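Iron-regulated outer membrane protein (Neisseria meningitidis, PDB 4B7O) probably carries iron, as an iron-siderophore complex, across the outer membrane in the manner of TonB-dependent transporters. Local coordinates at residues L437-E450 against G462-G476. Sequence-based numbering, arbitrary orientation.
Sequences LSNPTKTDTGAYIE and GGLRYDRFKVKTHDG
Tyr448 and Arg465 meet on the tightly packed face of this strand pair. CB of Tyr448 sits 3.5 Å from CG of Arg465, and the guanidinium crosses the tyrosine at a slant, the planes 24° apart, NH1 lying 3.6 Å from CD2. A bend at chi3 (70°) swings the Arg465 group toward Gly446, bringing NH2 to 3.8 Å from the glycine CA. Asp467 OD1 takes NE, Asn383 takes NH2, and Ala156, in the plug, offers its carbonyl to NH1. Further along, Asp444 OD1 comes to 3.1 Å from CB of Phe469 while bonded to Ser510, and Val471 CG2 packs on Lys442 CD, whose amine goes on to Asp127 and Pro511. This is the lumen side of a beta hairpin in the transporter's barrel, strands 441-455 and 458-472, paired antiparallel by regular backbone bonds from Thr441-Lys472 to Ile449-Leu464. The other face is looser: Ile449 CG2 gets no nearer than 4.3 Å to Leu464 CB, and Arg468 and Lys470 are exposed, their side chains resting on Ser480 of the next strand. Beyond the strands the two segments stay together. Lys472 NZ bonds Ser438 OG at 2.8 Å and, weakly, the Asn439 carbonyl, while Leu437 CG sits over one face of the His474 ring in a CH-pi contact, 3.9 Å from its centroid, ND1 being bonded to the Thr519 carbonyl and NE2 to the Ile526 amide.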
loop_
_atom_site.group_PDB
_atom_site.type_symbol
_atom_site.label_atom_id
_atom_site.label_comp_id
_atom_site.label_asym_id
_atom_site.label_seq_id
_atom_site.Cartn_x
_atom_site.Cartn_y
_atom_site.Cartn_z
ATOM N N LEU A 437 -21.770 22.387 -7.445
ATOM C CA LEU A 437 -20.987 21.174 -7.192
ATOM C C LEU A 437 -21.751 20.056 -6.506
ATOM O O LEU A 437 -22.534 20.314 -5.642
ATOM C CB LEU A 437 -19.784 21.553 -6.363
ATOM C CG LEU A 437 -18.611 22.023 -7.201
ATOM C CD1 LEU A 437 -18.953 22.531 -8.609
ATOM C CD2 LEU A 437 -17.828 23.040 -6.413
ATOM N N SER A 438 -21.558 18.822 -6.964
ATOM C CA SER A 438 -22.020 17.650 -6.218
ATOM C C SER A 438 -20.837 16.672 -5.912
ATOM O O SER A 438 -19.646 16.941 -6.222
ATOM C CB SER A 438 -23.160 16.960 -6.967
ATOM O OG SER A 438 -22.745 16.698 -8.272
ATOM N N ASN A 439 -21.169 15.551 -5.287
ATOM C CA ASN A 439 -20.184 14.566 -4.902
ATOM C C ASN A 439 -19.604 13.806 -6.090
ATOM O O ASN A 439 -20.336 13.079 -6.782
ATOM C CB ASN A 439 -20.851 13.568 -3.994
ATOM C CG ASN A 439 -21.055 14.117 -2.625
ATOM O OD1 ASN A 439 -20.680 15.263 -2.362
ATOM N ND2 ASN A 439 -21.587 13.307 -1.730
ATOM N N PRO A 440 -18.289 13.905 -6.285
ATOM C CA PRO A 440 -17.600 13.201 -7.358
ATOM C C PRO A 440 -17.682 11.730 -7.120
ATOM O O PRO A 440 -17.705 11.301 -5.954
ATOM C CB PRO A 440 -16.162 13.671 -7.230
ATOM C CG PRO A 440 -16.220 14.865 -6.313
ATOM C CD PRO A 440 -17.338 14.534 -5.373
ATOM N N THR A 441 -17.835 10.969 -8.204
ATOM C CA THR A 441 -17.852 9.519 -8.105
ATOM C C THR A 441 -17.093 8.828 -9.267
ATOM O O THR A 441 -16.733 9.451 -10.266
ATOM C CB THR A 441 -19.282 8.973 -8.080
ATOM O OG1 THR A 441 -19.824 9.110 -9.380
ATOM C CG2 THR A 441 -20.155 9.717 -7.098
ATOM N N LYS A 442 -16.883 7.524 -9.133
ATOM C CA LYS A 442 -16.145 6.756 -10.148
ATOM C C LYS A 442 -16.587 5.333 -10.033
ATOM O O LYS A 442 -16.585 4.770 -8.930
ATOM C CB LYS A 442 -14.641 6.845 -9.969
ATOM C CG LYS A 442 -13.902 6.246 -11.163
ATOM C CD LYS A 442 -12.424 6.553 -11.108
ATOM C CE LYS A 442 -11.700 5.471 -10.331
ATOM N NZ LYS A 442 -10.253 5.814 -10.296
ATOM N N THR A 443 -17.062 4.781 -11.145
ATOM C CA THR A 443 -17.393 3.360 -11.203
ATOM C C THR A 443 -16.327 2.654 -12.058
ATOM O O THR A 443 -15.972 3.153 -13.113
ATOM C CB THR A 443 -18.760 3.165 -11.863
ATOM O OG1 THR A 443 -19.737 3.867 -11.101
ATOM C CG2 THR A 443 -19.142 1.702 -11.942
ATOM N N ASP A 444 -15.786 1.542 -11.575
ATOM C CA ASP A 444 -14.863 0.724 -12.375
ATOM C C ASP A 444 -15.493 -0.634 -12.494
ATOM O O ASP A 444 -16.007 -1.177 -11.503
ATOM C CB ASP A 444 -13.472 0.621 -11.790
ATOM C CG ASP A 444 -12.670 1.903 -11.922
ATOM O OD1 ASP A 444 -12.427 2.364 -13.055
ATOM O OD2 ASP A 444 -12.226 2.458 -10.883
ATOM N N THR A 445 -15.531 -1.112 -13.746
ATOM C CA THR A 445 -16.136 -2.400 -14.124
ATOM C C THR A 445 -15.156 -3.269 -14.977
ATOM O O THR A 445 -14.567 -2.808 -15.966
ATOM C CB THR A 445 -17.461 -2.178 -14.901
ATOM O OG1 THR A 445 -17.967 -0.866 -14.610
ATOM C CG2 THR A 445 -18.480 -3.194 -14.476
ATOM N N GLY A 446 -15.027 -4.525 -14.591
ATOM C CA GLY A 446 -14.096 -5.448 -15.216
ATOM C C GLY A 446 -14.687 -6.843 -15.423
ATOM O O GLY A 446 -15.326 -7.440 -14.518
ATOM N N ALA A 447 -14.531 -7.379 -16.623
ATOM C CA ALA A 447 -14.665 -8.831 -16.749
ATOM C C ALA A 447 -13.373 -9.350 -17.368
ATOM O O ALA A 447 -12.683 -8.635 -18.107
ATOM C CB ALA A 447 -15.843 -9.170 -17.605
ATOM N N TYR A 448 -13.027 -10.579 -17.053
ATOM C CA TYR A 448 -11.770 -11.093 -17.522
ATOM C C TYR A 448 -12.000 -12.527 -17.740
ATOM O O TYR A 448 -12.880 -13.129 -17.108
ATOM C CB TYR A 448 -10.667 -10.964 -16.445
ATOM C CG TYR A 448 -10.938 -11.745 -15.169
ATOM C CD1 TYR A 448 -10.592 -13.071 -15.057
ATOM C CD2 TYR A 448 -11.550 -11.144 -14.089
ATOM C CE1 TYR A 448 -10.837 -13.778 -13.897
ATOM C CE2 TYR A 448 -11.820 -11.851 -12.935
ATOM C CZ TYR A 448 -11.457 -13.151 -12.850
ATOM O OH TYR A 448 -11.726 -13.833 -11.710
ATOM N N ILE A 449 -11.158 -13.099 -18.587
ATOM C CA ILE A 449 -11.131 -14.552 -18.767
ATOM C C ILE A 449 -9.660 -14.940 -18.922
ATOM O O ILE A 449 -8.896 -14.245 -19.599
ATOM C CB ILE A 449 -11.998 -14.977 -19.997
ATOM C CG1 ILE A 449 -11.648 -16.396 -20.397
ATOM C CG2 ILE A 449 -11.754 -14.063 -21.199
ATOM C CD1 ILE A 449 -12.647 -17.024 -21.317
ATOM N N GLU A 450 -9.248 -16.019 -18.286
ATOM C CA GLU A 450 -7.847 -16.370 -18.238
ATOM C C GLU A 450 -7.716 -17.863 -18.304
ATOM O O GLU A 450 -8.427 -18.593 -17.594
ATOM C CB GLU A 450 -7.227 -15.885 -16.931
ATOM C CG GLU A 450 -5.713 -15.948 -16.888
ATOM C CD GLU A 450 -5.139 -15.349 -15.598
ATOM O OE1 GLU A 450 -5.321 -15.994 -14.528
ATOM O OE2 GLU A 450 -4.510 -14.244 -15.661
ATOM N N GLY A 462 -2.789 -17.405 -20.316
ATOM C CA GLY A 462 -3.140 -16.331 -21.260
ATOM C C GLY A 462 -4.431 -15.734 -20.726
ATOM O O GLY A 462 -5.263 -16.437 -20.120
ATOM N N GLY A 463 -4.636 -14.451 -20.924
ATOM C CA GLY A 463 -5.886 -13.937 -20.421
ATOM C C GLY A 463 -6.272 -12.639 -21.007
ATOM O O GLY A 463 -5.427 -11.949 -21.605
ATOM N N LEU A 464 -7.531 -12.270 -20.815
ATOM C CA LEU A 464 -7.995 -10.993 -21.379
ATOM C C LEU A 464 -8.899 -10.326 -20.353
ATOM O O LEU A 464 -9.650 -11.022 -19.666
ATOM C CB LEU A 464 -8.786 -11.254 -22.670
ATOM C CG LEU A 464 -9.199 -10.123 -23.612
ATOM C CD1 LEU A 464 -8.036 -9.165 -23.930
ATOM C CD2 LEU A 464 -9.752 -10.726 -24.911
ATOM N N ARG A 465 -8.818 -8.995 -20.263
ATOM C CA ARG A 465 -9.703 -8.215 -19.415
ATOM C C ARG A 465 -10.378 -7.160 -20.210
ATOM O O ARG A 465 -9.755 -6.511 -21.042
ATOM C CB ARG A 465 -8.944 -7.430 -18.334
ATOM C CG ARG A 465 -8.512 -8.258 -17.193
ATOM C CD ARG A 465 -7.815 -7.346 -16.177
ATOM N NE ARG A 465 -8.780 -6.445 -15.532
ATOM C CZ ARG A 465 -9.643 -6.833 -14.604
ATOM N NH1 ARG A 465 -9.662 -8.102 -14.140
ATOM N NH2 ARG A 465 -10.491 -5.933 -14.130
ATOM N N TYR A 466 -11.628 -6.918 -19.843
ATOM C CA TYR A 466 -12.365 -5.790 -20.316
ATOM C C TYR A 466 -12.518 -4.821 -19.139
ATOM O O TYR A 466 -13.133 -5.163 -18.158
ATOM C CB TYR A 466 -13.733 -6.285 -20.819
ATOM C CG TYR A 466 -14.499 -5.153 -21.378
ATOM C CD1 TYR A 466 -13.978 -4.422 -22.445
ATOM C CD2 TYR A 466 -15.686 -4.723 -20.781
ATOM C CE1 TYR A 466 -14.633 -3.328 -22.942
ATOM C CE2 TYR A 466 -16.360 -3.611 -21.273
ATOM C CZ TYR A 466 -15.825 -2.924 -22.352
ATOM O OH TYR A 466 -16.472 -1.833 -22.865
ATOM N N ASP A 467 -11.931 -3.636 -19.222
ATOM C CA ASP A 467 -11.932 -2.688 -18.110
ATOM C C ASP A 467 -12.695 -1.462 -18.544
ATOM O O ASP A 467 -12.322 -0.847 -19.552
ATOM C CB ASP A 467 -10.505 -2.249 -17.758
ATOM C CG ASP A 467 -9.807 -3.186 -16.748
ATOM O OD1 ASP A 467 -9.151 -4.171 -17.183
ATOM O OD2 ASP A 467 -9.865 -2.901 -15.518
ATOM N N ARG A 468 -13.774 -1.125 -17.821
ATOM C CA ARG A 468 -14.609 0.044 -18.146
ATOM C C ARG A 468 -14.670 1.015 -16.958
ATOM O O ARG A 468 -14.997 0.606 -15.825
ATOM C CB ARG A 468 -16.026 -0.415 -18.518
ATOM C CG ARG A 468 -16.946 0.732 -18.914
ATOM C CD ARG A 468 -17.921 0.386 -20.039
ATOM N NE ARG A 468 -18.794 1.544 -20.330
ATOM C CZ ARG A 468 -18.535 2.516 -21.211
ATOM N NH1 ARG A 468 -17.428 2.490 -21.953
ATOM N NH2 ARG A 468 -19.393 3.526 -21.359
ATOM N N PHE A 469 -14.374 2.284 -17.201
ATOM C CA PHE A 469 -14.654 3.257 -16.165
ATOM C C PHE A 469 -15.694 4.348 -16.476
ATOM O O PHE A 469 -15.930 4.689 -17.650
ATOM C CB PHE A 469 -13.364 3.861 -15.655
ATOM C CG PHE A 469 -12.825 4.956 -16.500
ATOM C CD1 PHE A 469 -13.304 6.268 -16.341
ATOM C CD2 PHE A 469 -11.799 4.717 -17.403
ATOM C CE1 PHE A 469 -12.795 7.321 -17.081
ATOM C CE2 PHE A 469 -11.262 5.771 -18.144
ATOM C CZ PHE A 469 -11.763 7.063 -17.991
ATOM N N LYS A 470 -16.281 4.927 -15.419
ATOM C CA LYS A 470 -17.148 6.152 -15.554
ATOM C C LYS A 470 -16.795 7.132 -14.455
ATOM O O LYS A 470 -16.878 6.816 -13.280
ATOM C CB LYS A 470 -18.636 5.795 -15.448
ATOM C CG LYS A 470 -19.531 6.812 -16.186
ATOM C CD LYS A 470 -20.748 7.404 -15.456
ATOM C CE LYS A 470 -21.924 6.436 -15.358
ATOM N NZ LYS A 470 -21.861 5.641 -14.070
ATOM N N VAL A 471 -16.366 8.311 -14.816
ATOM C CA VAL A 471 -15.968 9.252 -13.818
ATOM C C VAL A 471 -16.899 10.466 -13.802
ATOM O O VAL A 471 -17.074 11.141 -14.836
ATOM C CB VAL A 471 -14.540 9.739 -14.093
ATOM C CG1 VAL A 471 -14.312 11.066 -13.463
ATOM C CG2 VAL A 471 -13.543 8.734 -13.542
ATOM N N LYS A 472 -17.462 10.767 -12.626
ATOM C CA LYS A 472 -18.317 11.938 -12.476
ATOM C C LYS A 472 -17.633 12.923 -11.568
ATOM O O LYS A 472 -17.552 12.714 -10.359
ATOM C CB LYS A 472 -19.694 11.512 -11.963
ATOM C CG LYS A 472 -20.817 12.534 -12.176
ATOM C CD LYS A 472 -21.393 13.013 -10.843
ATOM C CE LYS A 472 -20.654 14.278 -10.402
ATOM N NZ LYS A 472 -20.874 14.727 -8.998
ATOM N N THR A 473 -17.079 13.974 -12.163
ATOM C CA THR A 473 -16.380 14.977 -11.412
ATOM C C THR A 473 -17.387 15.779 -10.599
ATOM O O THR A 473 -18.588 15.525 -10.679
ATOM C CB THR A 473 -15.676 15.958 -12.345
ATOM O OG1 THR A 473 -16.271 15.869 -13.659
ATOM C CG2 THR A 473 -14.154 15.688 -12.400
ATOM N N HIS A 474 -16.907 16.754 -9.824
ATOM C CA HIS A 474 -17.787 17.505 -8.917
ATOM C C HIS A 474 -18.553 18.598 -9.571
ATOM O O HIS A 474 -19.175 19.374 -8.888
ATOM C CB HIS A 474 -17.076 18.062 -7.684
ATOM C CG HIS A 474 -16.141 19.192 -7.970
ATOM N ND1 HIS A 474 -15.388 19.757 -7.003
ATOM C CD2 HIS A 474 -15.795 19.828 -9.159
ATOM C CE1 HIS A 474 -14.603 20.716 -7.527
ATOM N NE2 HIS A 474 -14.849 20.768 -8.852
ATOM N N ASP A 475 -18.501 18.684 -10.891
ATOM C CA ASP A 475 -19.382 19.606 -11.610
ATOM C C ASP A 475 -20.446 18.844 -12.378
ATOM O O ASP A 475 -21.026 19.372 -13.317
ATOM C CB ASP A 475 -18.585 20.547 -12.528
ATOM C CG ASP A 475 -17.668 19.793 -13.494
ATOM O OD1 ASP A 475 -17.776 18.532 -13.592
ATOM O OD2 ASP A 475 -16.853 20.475 -14.171
ATOM N N GLY A 476 -20.706 17.600 -11.979
ATOM C CA GLY A 476 -21.663 16.744 -12.691
ATOM C C GLY A 476 -21.188 16.165 -14.015
ATOM O O GLY A 476 -21.834 15.276 -14.559
#